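Local coordinates for proton-dependent oligopeptide transporter family protein (Xanthomonas campestris, PDB 6EI3) that probably couples proton movement to the uptake of small peptides across the membrane, and was captured here in an auto-inhibited state, at residues A[25-30]-A[316-321]; A[50-55]-A[446-451]. All blocks are in the same frame, centred on the assembly; numbering follows the deposited sequence.

Interaction 1 of 2, residues A[25-30]-A[316-321]; sequences LVQFLI and QGREMR
Gln27 and Ile30, one turn apart on helix 25-30, receive the long side chain of Arg318 of segment 316-321. The nonpolar part of the contact centres on one methyl group. Ile30 CG2 sits over a face of the Arg318 guanidinium, off centre, with Arg318 CZ 3.5 Å from Ile30 CG2. With CG1 roughly anti to the backbone nitrogen (chi1 -155°), CG2 lies between nitrogen and carbonyl carbon, facing the guanidinium. Arg318 meets Gln27 through its aliphatic part instead: Gln27 NE2 is 3.7 Å from Arg318 CG, and the amide and guanidinium planes stand nearly perpendicular, 82° apart.

This packing joins the N-terminal and C-terminal halves of the chain in a major facilitator superfamily transporter, a fold built on two six-helix bundles; it is a small surface contact, well away from the centre of the chain.

Direct hydrogen bonds do not cross between the two segments; a water molecule does the bridging. It accepts from Gln27 NE2 at 2.8 Å and from Arg318 NE at 2.9 Å, lying at the guanidinium edge in the plane of the group. The other end of the Gln27 amide is tied down as well, since OE1 is hydrogen-bonded to Ser329 OG, and the two links together fix the rotation of the amide.

Charge adds little. Glu319 OE2 lies 3.8 Å from Arg318 NH1, a long salt bridge well out of the guanidinium plane, with no N-H aimed at the oxygen.

On the backbone, Gly317 to Met320 form a type I turn closed by Met320 N to Gly317 O at 3.0 Å, and Arg318 leaves from within this turn toward helix 25-30.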
loop_
_atom_site.group_PDB
_atom_site.type_symbol
_atom_site.label_atom_id
_atom_site.label_comp_id
_atom_site.label_asym_id
_atom_site.label_seq_id
_atom_site.Cartn_x
_atom_site.Cartn_y
_atom_site.Cartn_z
ATOM N N LEU A 25 -3.529 -12.966 9.654
ATOM C CA LEU A 25 -2.114 -13.307 9.811
ATOM C C LEU A 25 -1.540 -13.034 11.221
ATOM O O LEU A 25 -0.930 -13.930 11.803
ATOM C CB LEU A 25 -1.241 -12.639 8.713
ATOM C CG LEU A 25 0.273 -13.036 8.693
ATOM C CD1 LEU A 25 0.448 -14.574 8.578
ATOM C CD2 LEU A 25 0.997 -12.375 7.503
ATOM N N VAL A 26 -1.714 -11.815 11.753
ATOM C CA VAL A 26 -1.201 -11.451 13.078
ATOM C C VAL A 26 -1.894 -12.256 14.209
ATOM O O VAL A 26 -1.205 -12.774 15.090
ATOM C CB VAL A 26 -1.241 -9.918 13.286
ATOM C CG1 VAL A 26 -0.930 -9.541 14.730
ATOM C CG2 VAL A 26 -0.222 -9.251 12.375
ATOM N N GLN A 27 -3.243 -12.386 14.169
ATOM C CA GLN A 27 -3.962 -13.149 15.187
ATOM C C GLN A 27 -3.530 -14.616 15.151
ATOM O O GLN A 27 -3.371 -15.229 16.202
ATOM C CB GLN A 27 -5.483 -13.009 15.023
ATOM C CG GLN A 27 -6.262 -13.672 16.184
ATOM C CD GLN A 27 -7.461 -12.893 16.662
ATOM O OE1 GLN A 27 -8.021 -12.052 15.953
ATOM N NE2 GLN A 27 -7.895 -13.172 17.884
ATOM N N PHE A 28 -3.298 -15.177 13.949
ATOM C CA PHE A 28 -2.787 -16.541 13.872
ATOM C C PHE A 28 -1.353 -16.563 14.457
ATOM O O PHE A 28 -1.035 -17.437 15.261
ATOM C CB PHE A 28 -2.744 -17.062 12.401
ATOM C CG PHE A 28 -1.786 -18.228 12.244
ATOM C CD1 PHE A 28 -2.070 -19.466 12.815
ATOM C CD2 PHE A 28 -0.574 -18.070 11.576
ATOM C CE1 PHE A 28 -1.155 -20.524 12.726
ATOM C CE2 PHE A 28 0.335 -19.128 11.482
ATOM C CZ PHE A 28 0.032 -20.351 12.039
ATOM N N LEU A 29 -0.475 -15.630 14.011
ATOM C CA LEU A 29 0.936 -15.659 14.442
ATOM C C LEU A 29 1.171 -15.546 15.945
ATOM O O LEU A 29 2.013 -16.259 16.478
ATOM C CB LEU A 29 1.773 -14.587 13.710
ATOM C CG LEU A 29 2.113 -14.874 12.223
ATOM C CD1 LEU A 29 2.691 -13.638 11.570
ATOM C CD2 LEU A 29 3.074 -16.072 12.075
ATOM N N ILE A 30 0.451 -14.653 16.623
ATOM C CA ILE A 30 0.687 -14.334 18.037
ATOM C C ILE A 30 0.496 -15.540 18.985
ATOM O O ILE A 30 1.162 -15.572 20.005
ATOM C CB ILE A 30 -0.110 -13.072 18.466
ATOM C CG1 ILE A 30 0.552 -12.364 19.673
ATOM C CG2 ILE A 30 -1.612 -13.321 18.680
ATOM C CD1 ILE A 30 1.904 -11.715 19.363
ATOM N N GLN A 316 -4.221 -5.097 19.984
ATOM C CA GLN A 316 -4.956 -4.349 21.002
ATOM C C GLN A 316 -6.323 -5.017 21.202
ATOM O O GLN A 316 -6.696 -5.307 22.331
ATOM C CB GLN A 316 -5.157 -2.871 20.595
ATOM C CG GLN A 316 -5.940 -2.090 21.654
ATOM C CD GLN A 316 -6.215 -0.663 21.273
ATOM O OE1 GLN A 316 -7.009 -0.379 20.386
ATOM N NE2 GLN A 316 -5.633 0.261 22.003
ATOM N N GLY A 317 -7.041 -5.250 20.102
ATOM C CA GLY A 317 -8.372 -5.855 20.106
ATOM C C GLY A 317 -8.484 -7.137 20.913
ATOM O O GLY A 317 -9.464 -7.343 21.630
ATOM N N ARG A 318 -7.451 -7.993 20.831
ATOM C CA ARG A 318 -7.367 -9.287 21.527
ATOM C C ARG A 318 -7.475 -9.160 23.044
ATOM O O ARG A 318 -7.940 -10.091 23.684
ATOM C CB ARG A 318 -6.048 -9.995 21.173
ATOM C CG ARG A 318 -6.002 -10.549 19.739
ATOM C CD ARG A 318 -4.732 -11.368 19.523
ATOM N NE ARG A 318 -4.749 -12.625 20.284
ATOM C CZ ARG A 318 -3.929 -12.910 21.293
ATOM N NH1 ARG A 318 -2.990 -12.046 21.662
ATOM N NH2 ARG A 318 -4.020 -14.072 21.917
ATOM N N GLU A 319 -7.031 -8.027 23.615
ATOM C CA GLU A 319 -7.072 -7.784 25.059
ATOM C C GLU A 319 -8.338 -7.032 25.497
ATOM O O GLU A 319 -8.480 -6.716 26.666
ATOM C CB GLU A 319 -5.803 -7.035 25.519
ATOM C CG GLU A 319 -4.492 -7.709 25.125
ATOM C CD GLU A 319 -4.263 -9.129 25.609
ATOM O OE1 GLU A 319 -4.520 -9.406 26.805
ATOM O OE2 GLU A 319 -3.803 -9.963 24.794
ATOM N N MET A 320 -9.238 -6.730 24.563
ATOM C CA MET A 320 -10.462 -5.990 24.873
ATOM C C MET A 320 -11.648 -6.930 25.153
ATOM O O MET A 320 -11.585 -8.091 24.771
ATOM C CB MET A 320 -10.764 -5.007 23.732
ATOM C CG MET A 320 -9.658 -3.978 23.563
ATOM S SD MET A 320 -9.925 -2.870 22.174
ATOM C CE MET A 320 -10.987 -1.612 22.980
ATOM N N ARG A 321 -12.706 -6.450 25.837
ATOM C CA ARG A 321 -13.880 -7.295 26.129
ATOM C C ARG A 321 -14.712 -7.511 24.870
ATOM O O ARG A 321 -14.889 -6.599 24.068
ATOM C CB ARG A 321 -14.786 -6.674 27.205
ATOM C CG ARG A 321 -14.152 -6.423 28.564
ATOM C CD ARG A 321 -15.228 -6.157 29.616
ATOM N NE ARG A 321 -15.991 -4.922 29.376
ATOM C CZ ARG A 321 -17.245 -4.876 28.928
ATOM N NH1 ARG A 321 -17.901 -5.999 28.649
ATOM N NH2 ARG A 321 -17.850 -3.710 28.748
HETATM O O HOH W 1 -6.310 -14.907 19.428
#

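Interaction 2 of 2, residues A[50-55]-A[446-451]. With 78M ((2S)-2,3-dihydroxypropyl(7Z)-pentadec-7-enoate), chain G; 78M ((2S)-2,3-dihydroxypropyl(7Z)-pentadec-7-enoate), chain O.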
loop_
_atom_site.group_PDB
_atom_site.type_symbol
_atom_site.label_atom_id
_atom_site.label_comp_id
_atom_site.label_asym_id
_atom_site.label_seq_id
_atom_site.Cartn_x
_atom_site.Cartn_y
_atom_site.Cartn_z
ATOM N N ILE A 50 6.686 -9.425 10.583
ATOM C CA ILE A 50 6.266 -10.335 9.524
ATOM C C ILE A 50 5.161 -9.726 8.624
ATOM O O ILE A 50 5.259 -9.796 7.396
ATOM C CB ILE A 50 5.851 -11.708 10.137
ATOM C CG1 ILE A 50 7.054 -12.387 10.825
ATOM C CG2 ILE A 50 5.234 -12.634 9.065
ATOM C CD1 ILE A 50 6.699 -13.423 11.914
ATOM N N LEU A 51 4.090 -9.194 9.232
ATOM C CA LEU A 51 2.955 -8.612 8.502
ATOM C C LEU A 51 3.414 -7.442 7.617
ATOM O O LEU A 51 3.075 -7.378 6.431
ATOM C CB LEU A 51 1.890 -8.153 9.537
ATOM C CG LEU A 51 0.516 -7.579 9.074
ATOM C CD1 LEU A 51 0.614 -6.101 8.646
ATOM C CD2 LEU A 51 -0.178 -8.443 8.023
ATOM N N HIS A 52 4.163 -6.508 8.209
ATOM C CA HIS A 52 4.610 -5.323 7.502
ATOM C C HIS A 52 5.702 -5.658 6.472
ATOM O O HIS A 52 5.737 -5.002 5.433
ATOM C CB HIS A 52 4.991 -4.216 8.506
ATOM C CG HIS A 52 3.779 -3.725 9.234
ATOM N ND1 HIS A 52 2.846 -2.902 8.612
ATOM C CD2 HIS A 52 3.347 -3.994 10.488
ATOM C CE1 HIS A 52 1.862 -2.746 9.480
ATOM N NE2 HIS A 52 2.133 -3.351 10.634
ATOM N N SER A 53 6.513 -6.726 6.696
ATOM C CA SER A 53 7.487 -7.190 5.681
ATOM C C SER A 53 6.715 -7.772 4.480
ATOM O O SER A 53 7.082 -7.533 3.328
ATOM C CB SER A 53 8.418 -8.261 6.256
ATOM O OG SER A 53 9.292 -7.648 7.180
ATOM N N PHE A 54 5.658 -8.540 4.764
ATOM C CA PHE A 54 4.741 -9.106 3.763
ATOM C C PHE A 54 4.097 -7.969 2.908
ATOM O O PHE A 54 4.099 -8.052 1.682
ATOM C CB PHE A 54 3.645 -9.942 4.467
ATOM C CG PHE A 54 2.540 -10.410 3.557
ATOM C CD1 PHE A 54 2.735 -11.488 2.696
ATOM C CD2 PHE A 54 1.302 -9.781 3.561
ATOM C CE1 PHE A 54 1.709 -11.924 1.853
ATOM C CE2 PHE A 54 0.282 -10.199 2.700
ATOM C CZ PHE A 54 0.492 -11.263 1.852
ATOM N N MET A 55 3.544 -6.918 3.571
ATOM C CA MET A 55 2.961 -5.740 2.908
ATOM C C MET A 55 4.008 -5.041 2.013
ATOM O O MET A 55 3.690 -4.613 0.903
ATOM C CB MET A 55 2.367 -4.772 3.938
ATOM C CG MET A 55 1.070 -5.302 4.596
ATOM S SD MET A 55 -0.187 -5.834 3.384
ATOM C CE MET A 55 -0.661 -4.263 2.731
ATOM N N LEU A 446 7.752 0.475 5.729
ATOM C CA LEU A 446 9.132 0.529 6.193
ATOM C C LEU A 446 9.187 1.331 7.497
ATOM O O LEU A 446 9.884 0.894 8.424
ATOM C CB LEU A 446 10.094 1.144 5.141
ATOM C CG LEU A 446 11.506 1.554 5.622
ATOM C CD1 LEU A 446 12.345 0.339 6.095
ATOM C CD2 LEU A 446 12.260 2.386 4.551
ATOM N N TRP A 447 8.451 2.485 7.581
ATOM C CA TRP A 447 8.480 3.294 8.808
ATOM C C TRP A 447 8.009 2.494 10.030
ATOM O O TRP A 447 8.483 2.754 11.130
ATOM C CB TRP A 447 7.697 4.620 8.677
ATOM C CG TRP A 447 8.043 5.497 7.498
ATOM C CD1 TRP A 447 7.164 6.197 6.728
ATOM C CD2 TRP A 447 9.350 5.762 6.958
ATOM N NE1 TRP A 447 7.836 6.899 5.757
ATOM C CE2 TRP A 447 9.180 6.653 5.875
ATOM C CE3 TRP A 447 10.655 5.360 7.304
ATOM C CZ2 TRP A 447 10.259 7.138 5.126
ATOM C CZ3 TRP A 447 11.723 5.827 6.552
ATOM C CH2 TRP A 447 11.518 6.688 5.461
ATOM N N VAL A 448 7.062 1.542 9.834
ATOM C CA VAL A 448 6.558 0.683 10.915
ATOM C C VAL A 448 7.699 -0.261 11.340
ATOM O O VAL A 448 7.984 -0.384 12.533
ATOM C CB VAL A 448 5.294 -0.121 10.511
ATOM C CG1 VAL A 448 4.816 -1.005 11.668
ATOM C CG2 VAL A 448 4.171 0.790 10.018
ATOM N N LEU A 449 8.359 -0.921 10.360
ATOM C CA LEU A 449 9.485 -1.818 10.636
ATOM C C LEU A 449 10.593 -1.096 11.390
ATOM O O LEU A 449 11.118 -1.643 12.366
ATOM C CB LEU A 449 10.055 -2.409 9.347
ATOM C CG LEU A 449 9.179 -3.373 8.528
ATOM C CD1 LEU A 449 10.035 -4.062 7.456
ATOM C CD2 LEU A 449 8.532 -4.451 9.431
ATOM N N LEU A 450 10.900 0.157 10.987
ATOM C CA LEU A 450 11.932 0.977 11.639
ATOM C C LEU A 450 11.576 1.325 13.072
ATOM O O LEU A 450 12.455 1.316 13.931
ATOM C CB LEU A 450 12.260 2.239 10.831
ATOM C CG LEU A 450 13.227 2.043 9.652
ATOM C CD1 LEU A 450 13.465 3.365 8.909
ATOM C CD2 LEU A 450 14.571 1.442 10.105
ATOM N N SER A 451 10.277 1.597 13.339
ATOM C CA SER A 451 9.794 1.892 14.696
ATOM C C SER A 451 9.943 0.683 15.642
ATOM O O SER A 451 10.223 0.899 16.819
ATOM C CB SER A 451 8.358 2.397 14.687
ATOM O OG SER A 451 7.442 1.332 14.476
HETATM O O21 78M G . 12.979 -10.853 13.276
HETATM C C20 78M G . 13.193 -11.994 12.452
HETATM C C18 78M G . 11.985 -12.259 11.585
HETATM O O19 78M G . 10.922 -12.807 12.370
HETATM C C17 78M G . 12.282 -13.178 10.419
HETATM O O2 78M G . 11.734 -12.554 9.230
HETATM C C1 78M G . 10.494 -12.886 8.844
HETATM O O1 78M G . 9.749 -13.569 9.490
HETATM C C2 78M G . 10.151 -12.266 7.523
HETATM C C3 78M G . 9.225 -13.106 6.656
HETATM C C4 78M G . 8.325 -12.236 5.805
HETATM C C5 78M G . 7.717 -12.926 4.604
HETATM C C6 78M G . 7.238 -11.956 3.526
HETATM C C7 78M G . 8.334 -11.507 2.613
HETATM C C8 78M G . 8.211 -10.699 1.577
HETATM C C9 78M G . 9.311 -10.275 0.655
HETATM C C10 78M G . 9.860 -8.890 0.962
HETATM C C11 78M G . 10.633 -8.266 -0.191
HETATM C C12 78M G . 11.149 -6.882 0.133
HETATM C C13 78M G . 11.649 -6.075 -1.048
HETATM C C15 78M G . 12.636 -3.863 -1.767
HETATM C C14 78M G . 11.950 -4.638 -0.675
HETATM O O21 78M O . 8.977 20.799 -5.437
HETATM C C20 78M O . 9.675 19.848 -6.226
HETATM C C18 78M O . 10.781 19.188 -5.437
HETATM O O19 78M O . 11.698 20.174 -4.955
HETATM C C17 78M O . 11.525 18.152 -6.242
HETATM O O2 78M O . 12.204 17.313 -5.278
HETATM C C1 78M O . 12.688 16.137 -5.697
HETATM O O1 78M O . 12.741 15.801 -6.852
HETATM C C2 78M O . 13.141 15.293 -4.541
HETATM C C3 78M O . 12.363 13.990 -4.410
HETATM C C4 78M O . 12.049 13.627 -2.964
HETATM C C5 78M O . 12.716 12.356 -2.464
HETATM C C6 78M O . 12.025 11.055 -2.889
HETATM C C7 78M O . 11.250 10.433 -1.773
HETATM C C8 78M O . 11.545 9.317 -1.128
HETATM C C9 78M O . 10.755 8.711 -0.003
HETATM C C10 78M O . 11.204 9.261 1.353
HETATM C C11 78M O . 10.072 9.687 2.272
HETATM C C12 78M O . 10.449 10.837 3.198
HETATM C C13 78M O . 9.309 11.420 4.023
HETATM C C15 78M O . 8.053 11.384 6.200
HETATM C C14 78M O . 8.949 10.623 5.265
#
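Val448 and Leu449 of helix 430-456 press against His52 and Ser53 of helix 40-60; the two segments run roughly antiparallel (153°), their axes 9.2 Å apart at closest approach. Starting at the beginning of the second segment, Leu446 turns its side chain away, onto Cys253 and Val257 of helix 248-270. The Trp447 ring meets the acyl tail of one monoacylglycerol, with CZ2 3.7 Å from atom C14 of that lipid, while NE1 is hydrogen-bonded to Thr300.

Val448 meets the imidazole of His52. Val448 CG1, held anti to the backbone nitrogen (chi1 180°), sits over a face of the His52 ring in a CH-pi contact, 3.7 Å from the ring centroid and 16° off the normal. Leu51 CD1 lies over the other face, so the ring is sandwiched between two methyl groups. Both ring nitrogens are bonded, ND1 to Asn445 OD1 and NE2 to Ser311 OG, which together hold the plane of the ring in place. In this major facilitator superfamily fold, helix 40-60 from the N-terminal half of the chain and helix 430-456 from the C-terminal half meet here, where Gln308 also touches both His52 and Val448.

Leu449 CD2 comes to 3.7 Å from His52 CB, and Leu449 CD1 to 3.7 Å from Ser53 OG. The Ser53 hydroxyl is satisfied by the carbonyl of His49 one turn earlier, and its contact with the methyl is plain packing. A second monoacylglycerol runs along another side of helix 40-60, its C8 3.8 Å from Ser53 O. At the end of the segment, Ser451 OG turns back to donate to Val448 O at 2.6 Å.

Interactions 1 and 2 lie about 17 Å apart, centre to centre, yet they share a seam: helices 25-30 and 40-60 follow each other in the chain and pack side by side. Val26 CG2 is 3.7 Å from Leu51 CB, and Leu29 CD1 is 3.7 Å from Ile50 CG2. Leu51 therefore touches helix 25-30 as well as backing the His52 ring of interaction 2. Val26 also packs on Ser311, whose hydroxyl bonds His52 NE2. Bound monoacylglycerol touches interaction 2 closely, at Ile50, Ser53, Phe54 and Trp447; in segment 316-321 it reaches Arg321, while the Ile30 side chain lies about 11 Å from a bound lipid.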